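Local coordinates for protein phosphoribosylaminoimidazole carboxylase (PDB 4JA0) that probably catalyses two steps of purine biosynthesis, carboxylating aminoimidazole ribonucleotide and then joining the product to aspartate to give SAICAR, at residues G109-R114 and K128-F133; M168-I173 and K405-A410; K181-R186 and W216-S221. All blocks are in the same frame, centred on the assembly; numbering follows the deposited sequence.

Contact 1 of 3, residues G109-R114 and K128-F133. With SO4 (sulfate ion), chain J.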
loop_
_atom_site.group_PDB
_atom_site.type_symbol
_atom_site.label_atom_id
_atom_site.label_comp_id
_atom_site.label_asym_id
_atom_site.label_seq_id
_atom_site.Cartn_x
_atom_site.Cartn_y
_atom_site.Cartn_z
ATOM N N GLY A 109 61.408 0.965 1.501
ATOM C CA GLY A 109 62.142 1.423 0.334
ATOM C C GLY A 109 62.412 2.914 0.295
ATOM O O GLY A 109 62.663 3.564 1.320
ATOM N N SER A 110 62.347 3.468 -0.906
ATOM C CA SER A 110 62.640 4.874 -1.085
ATOM C C SER A 110 61.579 5.777 -0.452
ATOM O O SER A 110 61.840 6.963 -0.220
ATOM C CB SER A 110 62.767 5.196 -2.580
ATOM O OG SER A 110 61.512 5.599 -3.124
ATOM N N PHE A 111 60.401 5.222 -0.155
ATOM C CA PHE A 111 59.299 6.003 0.435
ATOM C C PHE A 111 59.691 6.553 1.798
ATOM O O PHE A 111 59.304 7.671 2.155
ATOM C CB PHE A 111 58.030 5.155 0.562
ATOM C CG PHE A 111 56.828 5.918 1.062
ATOM C CD1 PHE A 111 55.870 6.388 0.168
ATOM C CD2 PHE A 111 56.639 6.150 2.422
ATOM C CE1 PHE A 111 54.752 7.074 0.619
ATOM C CE2 PHE A 111 55.524 6.849 2.881
ATOM C CZ PHE A 111 54.583 7.311 1.980
ATOM N N LEU A 112 60.448 5.751 2.549
ATOM C CA LEU A 112 60.872 6.110 3.895
ATOM C C LEU A 112 61.780 7.342 3.852
ATOM O O LEU A 112 61.679 8.242 4.697
ATOM C CB LEU A 112 61.598 4.925 4.554
ATOM C CG LEU A 112 60.799 3.629 4.762
ATOM C CD1 LEU A 112 61.651 2.524 5.379
ATOM C CD2 LEU A 112 59.544 3.883 5.607
ATOM N N LYS A 113 62.645 7.392 2.843
ATOM C CA LYS A 113 63.543 8.526 2.685
ATOM C C LYS A 113 62.741 9.764 2.296
ATOM O O LYS A 113 62.951 10.839 2.838
ATOM C CB LYS A 113 64.637 8.224 1.645
ATOM N N ARG A 114 61.778 9.602 1.396
ATOM C CA ARG A 114 61.003 10.752 0.947
ATOM C C ARG A 114 60.036 11.246 2.026
ATOM O O ARG A 114 59.623 12.397 1.990
ATOM C CB ARG A 114 60.255 10.438 -0.365
ATOM N N LYS A 128 48.576 2.859 -0.993
ATOM C CA LYS A 128 49.140 4.097 -1.504
ATOM C C LYS A 128 49.472 3.894 -2.968
ATOM O O LYS A 128 50.023 2.848 -3.348
ATOM C CB LYS A 128 50.426 4.413 -0.754
ATOM C CG LYS A 128 50.943 5.842 -0.886
ATOM C CD LYS A 128 50.322 6.746 0.144
ATOM C CE LYS A 128 50.810 8.163 -0.025
ATOM N NZ LYS A 128 50.210 9.031 1.016
ATOM N N GLN A 129 49.146 4.876 -3.800
ATOM C CA GLN A 129 49.497 4.770 -5.205
ATOM C C GLN A 129 50.166 6.058 -5.693
ATOM O O GLN A 129 49.620 7.145 -5.535
ATOM C CB GLN A 129 48.280 4.286 -6.033
ATOM C CG GLN A 129 47.887 5.060 -7.275
ATOM C CD GLN A 129 48.919 5.066 -8.391
ATOM O OE1 GLN A 129 50.027 4.550 -8.259
ATOM N NE2 GLN A 129 48.558 5.680 -9.498
ATOM N N GLU A 130 51.383 5.912 -6.224
ATOM C CA GLU A 130 52.223 7.033 -6.647
ATOM C C GLU A 130 52.684 6.913 -8.090
ATOM O O GLU A 130 52.717 5.828 -8.673
ATOM C CB GLU A 130 53.444 7.150 -5.736
ATOM C CG GLU A 130 53.041 7.344 -4.302
ATOM C CD GLU A 130 54.189 7.336 -3.325
ATOM O OE1 GLU A 130 55.116 6.509 -3.487
ATOM O OE2 GLU A 130 54.143 8.167 -2.387
ATOM N N THR A 131 53.051 8.045 -8.668
ATOM C CA THR A 131 53.452 8.060 -10.063
ATOM C C THR A 131 54.839 8.635 -10.242
ATOM O O THR A 131 55.268 9.519 -9.495
ATOM C CB THR A 131 52.430 8.811 -10.952
ATOM O OG1 THR A 131 51.940 9.966 -10.258
ATOM C CG2 THR A 131 51.272 7.935 -11.197
ATOM N N PHE A 132 55.538 8.089 -11.230
ATOM C CA PHE A 132 56.895 8.486 -11.523
ATOM C C PHE A 132 57.116 8.629 -13.008
ATOM O O PHE A 132 56.666 7.807 -13.803
ATOM C CB PHE A 132 57.869 7.485 -10.928
ATOM C CG PHE A 132 57.833 7.448 -9.440
ATOM C CD1 PHE A 132 57.024 6.541 -8.766
ATOM C CD2 PHE A 132 58.589 8.335 -8.703
ATOM C CE1 PHE A 132 56.978 6.514 -7.373
ATOM C CE2 PHE A 132 58.544 8.311 -7.318
ATOM C CZ PHE A 132 57.738 7.396 -6.653
ATOM N N PHE A 133 57.841 9.686 -13.353
ATOM C CA PHE A 133 58.187 10.007 -14.717
ATOM C C PHE A 133 59.548 9.402 -15.036
ATOM O O PHE A 133 60.193 8.830 -14.164
ATOM C CB PHE A 133 58.224 11.520 -14.899
ATOM C CG PHE A 133 58.414 11.943 -16.320
ATOM C CD1 PHE A 133 57.500 11.550 -17.294
ATOM C CD2 PHE A 133 59.507 12.708 -16.689
ATOM C CE1 PHE A 133 57.671 11.927 -18.612
ATOM C CE2 PHE A 133 59.688 13.081 -18.000
ATOM C CZ PHE A 133 58.769 12.690 -18.967
HETATM S S SO4 J . 60.987 2.408 -3.935
HETATM O O1 SO4 J . 62.406 2.069 -4.004
HETATM O O2 SO4 J . 60.711 2.750 -2.546
HETATM O O3 SO4 J . 60.698 3.547 -4.811
HETATM O O4 SO4 J . 60.145 1.274 -4.327
#
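A carboxylate meets the rim of a phenyl ring where E130 touches F111: OE2 of E130 lies 3.3 Å from CE1 of F111, at the edge of the ring and near its plane. The two side chains run roughly at right angles, and the carboxylate is tilted about 30° from the ring plane. With CG of F111 anti to the backbone N (chi1 -176°), the ring is swung round until CE1 reaches the acid. E130 comes to meet it with a chain extended beyond CG. K128 adds its methylene CE to the same edge, 4.1 Å from F111 CE1, while its amine forms a salt bridge with E146 of the second subunit. F124 packs edge-to-face with F111.

Beside S110 sits a sulfate, probably from the crystallisation liquor. The hydroxyl OG of S110 donates to its O3 at 2.8 Å. The amide of S110 points at the same ion, although its separation from O2 is too short to be trusted at this resolution. Strand 123-132 enters the site indirectly: E130 OE1 makes a salt bridge with R104 NE, and R104 NH1 hydrogen-bonds the sulfate. E130 is thus a second-shell residue that probably helps to orient the guanidinium facing the anion.

The sulfate position is consistent with a phosphate site for the carboxylated ribonucleotide, as in related SAICAR synthetases, though the ion itself is only a stand-in. A serine hydroxyl from one segment and an arginine held by the acid of the other together imply a place suited to a tetrahedral anion, in which E130 would also partly balance the positive charge of R104.

Contact 2 of 3, residues M168-I173 and K405-A410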
loop_
_atom_site.group_PDB
_atom_site.type_symbol
_atom_site.label_atom_id
_atom_site.label_comp_id
_atom_site.label_asym_id
_atom_site.label_seq_id
_atom_site.Cartn_x
_atom_site.Cartn_y
_atom_site.Cartn_z
ATOM N N MET A 168 43.853 4.613 -14.596
ATOM C CA MET A 168 45.153 3.997 -14.311
ATOM C C MET A 168 45.459 3.938 -12.810
ATOM O O MET A 168 46.114 3.012 -12.343
ATOM C CB MET A 168 46.266 4.695 -15.086
ATOM C CG MET A 168 46.249 4.370 -16.575
ATOM S SD MET A 168 47.571 5.144 -17.546
ATOM C CE MET A 168 46.983 6.827 -17.740
ATOM N N ARG A 169 44.982 4.921 -12.053
ATOM C CA ARG A 169 45.141 4.849 -10.616
ATOM C C ARG A 169 44.319 3.705 -10.128
ATOM O O ARG A 169 44.802 2.860 -9.389
ATOM C CB ARG A 169 44.671 6.109 -9.917
ATOM C CG ARG A 169 44.850 6.082 -8.398
ATOM C CD ARG A 169 43.749 6.855 -7.670
ATOM N NE ARG A 169 43.300 8.013 -8.454
ATOM C CZ ARG A 169 42.090 8.134 -8.996
ATOM N NH1 ARG A 169 41.171 7.202 -8.799
ATOM N NH2 ARG A 169 41.782 9.204 -9.708
ATOM N N LYS A 170 43.072 3.655 -10.567
ATOM C CA LYS A 170 42.176 2.614 -10.100
ATOM C C LYS A 170 42.659 1.238 -10.544
ATOM O O LYS A 170 42.622 0.282 -9.761
ATOM C CB LYS A 170 40.741 2.884 -10.556
ATOM C CG LYS A 170 40.048 4.060 -9.828
ATOM C CD LYS A 170 38.595 4.127 -10.202
ATOM C CE LYS A 170 38.447 4.667 -11.594
ATOM N NZ LYS A 170 37.083 4.480 -12.170
ATOM N N ALA A 171 43.168 1.147 -11.767
ATOM C CA ALA A 171 43.653 -0.130 -12.279
ATOM C C ALA A 171 44.890 -0.617 -11.547
ATOM O O ALA A 171 45.009 -1.798 -11.236
ATOM C CB ALA A 171 43.950 -0.030 -13.769
ATOM N N THR A 172 45.796 0.302 -11.250
ATOM C CA THR A 172 47.036 -0.049 -10.575
ATOM C C THR A 172 46.732 -0.589 -9.181
ATOM O O THR A 172 47.262 -1.626 -8.782
ATOM C CB THR A 172 48.004 1.170 -10.493
ATOM O OG1 THR A 172 48.238 1.696 -11.805
ATOM C CG2 THR A 172 49.342 0.792 -9.856
ATOM N N ILE A 173 45.868 0.093 -8.445
ATOM C CA ILE A 173 45.508 -0.384 -7.121
ATOM C C ILE A 173 44.871 -1.760 -7.214
ATOM O O ILE A 173 45.170 -2.641 -6.407
ATOM C CB ILE A 173 44.542 0.567 -6.419
ATOM C CG1 ILE A 173 45.192 1.940 -6.272
ATOM C CG2 ILE A 173 44.141 0.015 -5.072
ATOM C CD1 ILE A 173 44.257 3.004 -5.742
ATOM N N LYS A 405 34.678 -5.777 -12.444
ATOM C CA LYS A 405 33.391 -5.350 -12.949
ATOM C C LYS A 405 33.038 -3.931 -12.456
ATOM O O LYS A 405 32.504 -3.114 -13.211
ATOM C CB LYS A 405 32.330 -6.358 -12.521
ATOM C CG LYS A 405 30.942 -6.075 -13.066
ATOM C CD LYS A 405 29.867 -6.361 -12.024
ATOM C CE LYS A 405 28.513 -5.925 -12.539
ATOM N NZ LYS A 405 28.237 -6.578 -13.852
ATOM N N GLN A 406 33.377 -3.631 -11.202
ATOM C CA GLN A 406 33.123 -2.313 -10.644
ATOM C C GLN A 406 33.915 -1.258 -11.376
ATOM O O GLN A 406 33.393 -0.185 -11.691
ATOM C CB GLN A 406 33.471 -2.291 -9.157
ATOM C CG GLN A 406 32.510 -3.150 -8.349
ATOM C CD GLN A 406 32.725 -3.103 -6.847
ATOM O OE1 GLN A 406 33.813 -2.740 -6.353
ATOM N NE2 GLN A 406 31.670 -3.471 -6.101
ATOM N N LEU A 407 35.158 -1.588 -11.701
ATOM C CA LEU A 407 35.990 -0.676 -12.459
ATOM C C LEU A 407 35.409 -0.495 -13.848
ATOM O O LEU A 407 35.416 0.614 -14.390
ATOM C CB LEU A 407 37.429 -1.195 -12.564
ATOM C CG LEU A 407 38.377 -0.283 -13.347
ATOM C CD1 LEU A 407 38.530 1.035 -12.599
ATOM C CD2 LEU A 407 39.742 -0.932 -13.606
ATOM N N ASP A 408 34.906 -1.586 -14.426
ATOM C CA ASP A 408 34.345 -1.502 -15.775
ATOM C C ASP A 408 33.139 -0.550 -15.823
ATOM O O ASP A 408 33.006 0.269 -16.742
ATOM C CB ASP A 408 33.954 -2.888 -16.288
ATOM C CG ASP A 408 35.156 -3.772 -16.566
ATOM O OD1 ASP A 408 36.285 -3.251 -16.477
ATOM O OD2 ASP A 408 34.977 -4.978 -16.882
ATOM N N MET A 409 32.284 -0.661 -14.812
ATOM C CA MET A 409 31.043 0.087 -14.736
ATOM C C MET A 409 31.301 1.561 -14.508
ATOM O O MET A 409 30.584 2.422 -15.029
ATOM C CB MET A 409 30.161 -0.459 -13.612
ATOM C CG MET A 409 29.507 -1.813 -13.913
ATOM S SD MET A 409 28.228 -2.241 -12.732
ATOM C CE MET A 409 29.142 -2.240 -11.186
ATOM N N ALA A 410 32.314 1.850 -13.699
ATOM C CA ALA A 410 32.667 3.233 -13.412
ATOM C C ALA A 410 33.271 3.854 -14.663
ATOM O O ALA A 410 32.964 5.005 -15.000
ATOM C CB ALA A 410 33.621 3.308 -12.237
#
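Apolar contacts dominate between K170 and L407, where two helices run antiparallel, their local axes 176° apart in direction and 10.9 Å apart at closest approach. Methyl CD1 of L407 lies against the aliphatic part of K170, 3.5 Å from CB and 3.8 Å from CE. The other methyl, CD2, faces A171, 4.3 Å from its CB. With CG anti to the backbone N (chi1 -180°), L407 places its two methyls against K170 and A171. Y167 and L174 also touch this leucine. Residues i, i+3, i+4 and i+7 of helix 162-183 (Y167, K170, A171 and L174) form a diamond-shaped hole that L407 enters as a knob, in knobs-into-holes fashion.

The one charged group taking part is the amine of K170. Its chain bends at chi3 (-74°), which sets NZ between two methyls, 3.8 Å from CD1 of L407 and 3.7 Å from CB of A410; this approach is van der Waals in kind.

No hydrogen bond or salt bridge joins the two segments. Within helix 162-183, besides the regular amide bond from T172 N, the carbonyl O of M168 accepts T172 OG1 at 2.6 Å, the two donors arriving from opposite faces of the carbonyl plane. The hydroxyl of T172, on a buried residue packed against the sheet at W101 and F197, is thereby satisfied by its own helix.

The pairing joins the two enzymatic parts of the chain, SAICAR synthetase and AIR carboxylase, the latter through helix 396-420, where Q406 NE2 bonds T344 O of the third subunit. The contact between the segments is chiefly apolar, with lysine methylenes serving as hydrocarbon and the ammonium group finding no countercharge on the opposing segment.

Contact 3 of 3, residues K181-R186 and W216-S221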
loop_
_atom_site.group_PDB
_atom_site.type_symbol
_atom_site.label_atom_id
_atom_site.label_comp_id
_atom_site.label_asym_id
_atom_site.label_seq_id
_atom_site.Cartn_x
_atom_site.Cartn_y
_atom_site.Cartn_z
ATOM N N LYS A 181 46.353 -10.755 -3.126
ATOM C CA LYS A 181 45.493 -11.859 -2.746
ATOM C C LYS A 181 46.114 -13.199 -3.172
ATOM O O LYS A 181 46.253 -14.118 -2.357
ATOM C CB LYS A 181 44.130 -11.651 -3.402
ATOM C CG LYS A 181 42.969 -12.126 -2.568
ATOM C CD LYS A 181 42.968 -11.407 -1.225
ATOM C CE LYS A 181 42.334 -10.039 -1.290
ATOM N NZ LYS A 181 42.308 -9.433 0.077
ATOM N N ALA A 182 46.570 -13.273 -4.419
ATOM C CA ALA A 182 47.217 -14.472 -4.936
ATOM C C ALA A 182 48.401 -14.904 -4.075
ATOM O O ALA A 182 48.441 -16.037 -3.607
ATOM C CB ALA A 182 47.659 -14.256 -6.378
ATOM N N TRP A 183 49.335 -13.991 -3.826
ATOM C CA TRP A 183 50.546 -14.341 -3.075
ATOM C C TRP A 183 50.295 -14.807 -1.645
ATOM O O TRP A 183 51.151 -15.487 -1.065
ATOM C CB TRP A 183 51.571 -13.186 -3.087
ATOM C CG TRP A 183 52.385 -13.177 -4.328
ATOM C CD1 TRP A 183 52.363 -12.240 -5.323
ATOM C CD2 TRP A 183 53.311 -14.183 -4.743
ATOM N NE1 TRP A 183 53.247 -12.587 -6.323
ATOM C CE2 TRP A 183 53.837 -13.780 -5.992
ATOM C CE3 TRP A 183 53.755 -15.381 -4.176
ATOM C CZ2 TRP A 183 54.782 -14.536 -6.684
ATOM C CZ3 TRP A 183 54.687 -16.126 -4.857
ATOM C CH2 TRP A 183 55.193 -15.703 -6.101
ATOM N N ALA A 184 49.139 -14.461 -1.082
ATOM C CA ALA A 184 48.816 -14.901 0.277
ATOM C C ALA A 184 48.480 -16.406 0.359
ATOM O O ALA A 184 48.486 -16.986 1.444
ATOM C CB ALA A 184 47.678 -14.085 0.838
ATOM N N LEU A 185 48.224 -17.034 -0.787
ATOM C CA LEU A 185 47.977 -18.470 -0.837
ATOM C C LEU A 185 49.261 -19.242 -0.548
ATOM O O LEU A 185 49.233 -20.355 -0.017
ATOM C CB LEU A 185 47.440 -18.872 -2.210
ATOM C CG LEU A 185 46.062 -18.308 -2.543
ATOM C CD1 LEU A 185 45.584 -18.789 -3.903
ATOM C CD2 LEU A 185 45.095 -18.711 -1.451
ATOM N N ARG A 186 50.391 -18.656 -0.908
ATOM C CA ARG A 186 51.661 -19.281 -0.616
ATOM C C ARG A 186 52.357 -18.532 0.533
ATOM O O ARG A 186 53.577 -18.541 0.643
ATOM C CB ARG A 186 52.525 -19.333 -1.877
ATOM N N TRP A 216 58.469 -5.988 -8.225
ATOM C CA TRP A 216 57.818 -5.986 -6.924
ATOM C C TRP A 216 58.708 -6.217 -5.717
ATOM O O TRP A 216 59.912 -6.431 -5.831
ATOM C CB TRP A 216 56.647 -6.980 -6.915
ATOM C CG TRP A 216 57.011 -8.435 -7.128
ATOM C CD1 TRP A 216 58.121 -9.082 -6.680
ATOM C CD2 TRP A 216 56.239 -9.412 -7.839
ATOM N NE1 TRP A 216 58.093 -10.398 -7.063
ATOM C CE2 TRP A 216 56.952 -10.629 -7.781
ATOM C CE3 TRP A 216 55.010 -9.378 -8.512
ATOM C CZ2 TRP A 216 56.480 -11.802 -8.374
ATOM C CZ3 TRP A 216 54.538 -10.544 -9.098
ATOM C CH2 TRP A 216 55.271 -11.739 -9.026
ATOM N N ARG A 217 58.087 -6.177 -4.549
ATOM C CA ARG A 217 58.775 -6.430 -3.300
ATOM C C ARG A 217 58.005 -7.527 -2.561
ATOM O O ARG A 217 56.844 -7.349 -2.198
ATOM C CB ARG A 217 58.844 -5.132 -2.507
ATOM C CG ARG A 217 59.823 -5.123 -1.368
ATOM C CD ARG A 217 60.103 -3.691 -0.957
ATOM N NE ARG A 217 61.198 -3.093 -1.718
ATOM C CZ ARG A 217 61.300 -1.795 -2.017
ATOM N NH1 ARG A 217 60.354 -0.932 -1.658
ATOM N NH2 ARG A 217 62.348 -1.355 -2.706
ATOM N N LEU A 218 58.635 -8.683 -2.376
ATOM C CA LEU A 218 57.935 -9.843 -1.836
ATOM C C LEU A 218 58.473 -10.295 -0.502
ATOM O O LEU A 218 59.652 -10.607 -0.395
ATOM C CB LEU A 218 58.058 -11.021 -2.810
ATOM C CG LEU A 218 56.774 -11.527 -3.461
ATOM C CD1 LEU A 218 57.042 -12.766 -4.285
ATOM C CD2 LEU A 218 55.782 -11.841 -2.378
ATOM N N TRP A 219 57.615 -10.389 0.510
ATOM C CA TRP A 219 58.067 -10.955 1.781
ATOM C C TRP A 219 57.327 -12.247 2.158
ATOM O O TRP A 219 56.120 -12.244 2.385
ATOM C CB TRP A 219 57.892 -9.933 2.908
ATOM C CG TRP A 219 58.668 -8.659 2.716
ATOM C CD1 TRP A 219 59.589 -8.389 1.742
ATOM C CD2 TRP A 219 58.592 -7.483 3.532
ATOM N NE1 TRP A 219 60.084 -7.117 1.899
ATOM C CE2 TRP A 219 59.492 -6.539 2.992
ATOM C CE3 TRP A 219 57.848 -7.136 4.667
ATOM C CZ2 TRP A 219 59.657 -5.263 3.541
ATOM C CZ3 TRP A 219 58.022 -5.883 5.219
ATOM C CH2 TRP A 219 58.922 -4.960 4.658
ATOM N N PRO A 220 58.069 -13.356 2.271
ATOM C CA PRO A 220 57.462 -14.574 2.815
ATOM C C PRO A 220 57.197 -14.402 4.295
ATOM O O PRO A 220 58.042 -13.839 5.005
ATOM C CB PRO A 220 58.542 -15.636 2.595
ATOM C CG PRO A 220 59.316 -15.132 1.413
ATOM C CD PRO A 220 59.341 -13.631 1.580
ATOM N N SER A 221 56.020 -14.852 4.738
ATOM C CA SER A 221 55.604 -14.758 6.141
ATOM C C SER A 221 55.553 -13.320 6.623
ATOM O O SER A 221 55.527 -13.071 7.830
ATOM C CB SER A 221 56.507 -15.596 7.059
ATOM O OG SER A 221 56.328 -16.985 6.822
#
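The indole rings of W183 and W216 form a T-shaped, edge-to-face pair. The five-membered ring of W183 presents its edge to the six-membered ring of W216, with centroids 4.9 Å apart and planes at 86°. The pyrrole nitrogen leads: W183 NE1 sits over the face of W216, 3.5 Å from CH2 and displaced toward the rim. Beside it, CZ2 of W183 meets CZ2 of W216 at 3.6 Å. W216 reaches this place with CG between the backbone N and the carbonyl carbon (chi1 63°).

These residues belong to a helix packed on an antiparallel sheet in the SAICAR synthetase domain: W183 is carried by helix 162-183, and strand 216-220 pairs with strand 188-200. V254 of helix 241-257 touches both tryptophans.

A CH-pi contact covers one face of W183. Methyl CD1 of L218 stands 3.7 Å from the centroid of the six-membered ring, nearly on the ring normal, while the second methyl, CD2, lies by the CG-CD2 bond of the indole, 4.1 Å from CG of W183.

Contacts 1 and 3 come together near the sulfate through R217, which sits on the strand of contact 3 but takes no part in its tryptophan packing. R217 brings NH1 to 3.6 Å from CA of G109 in contact 1 and makes a long, weak ion pair with sulfate at the probable phosphate site; the contact centres are 20 Å apart. Contacts 1 and 2 touch through the strand: CG of Q129 packs 3.4 Å from CG of R169. Helix 162-183 serves contacts 2 and 3 at different levels, with centres 22 Å and nearest atoms about 9 Å apart. Helix 396-420 meets contact 2 directly and also packs on residues 181-185 of contact 3 through Y396.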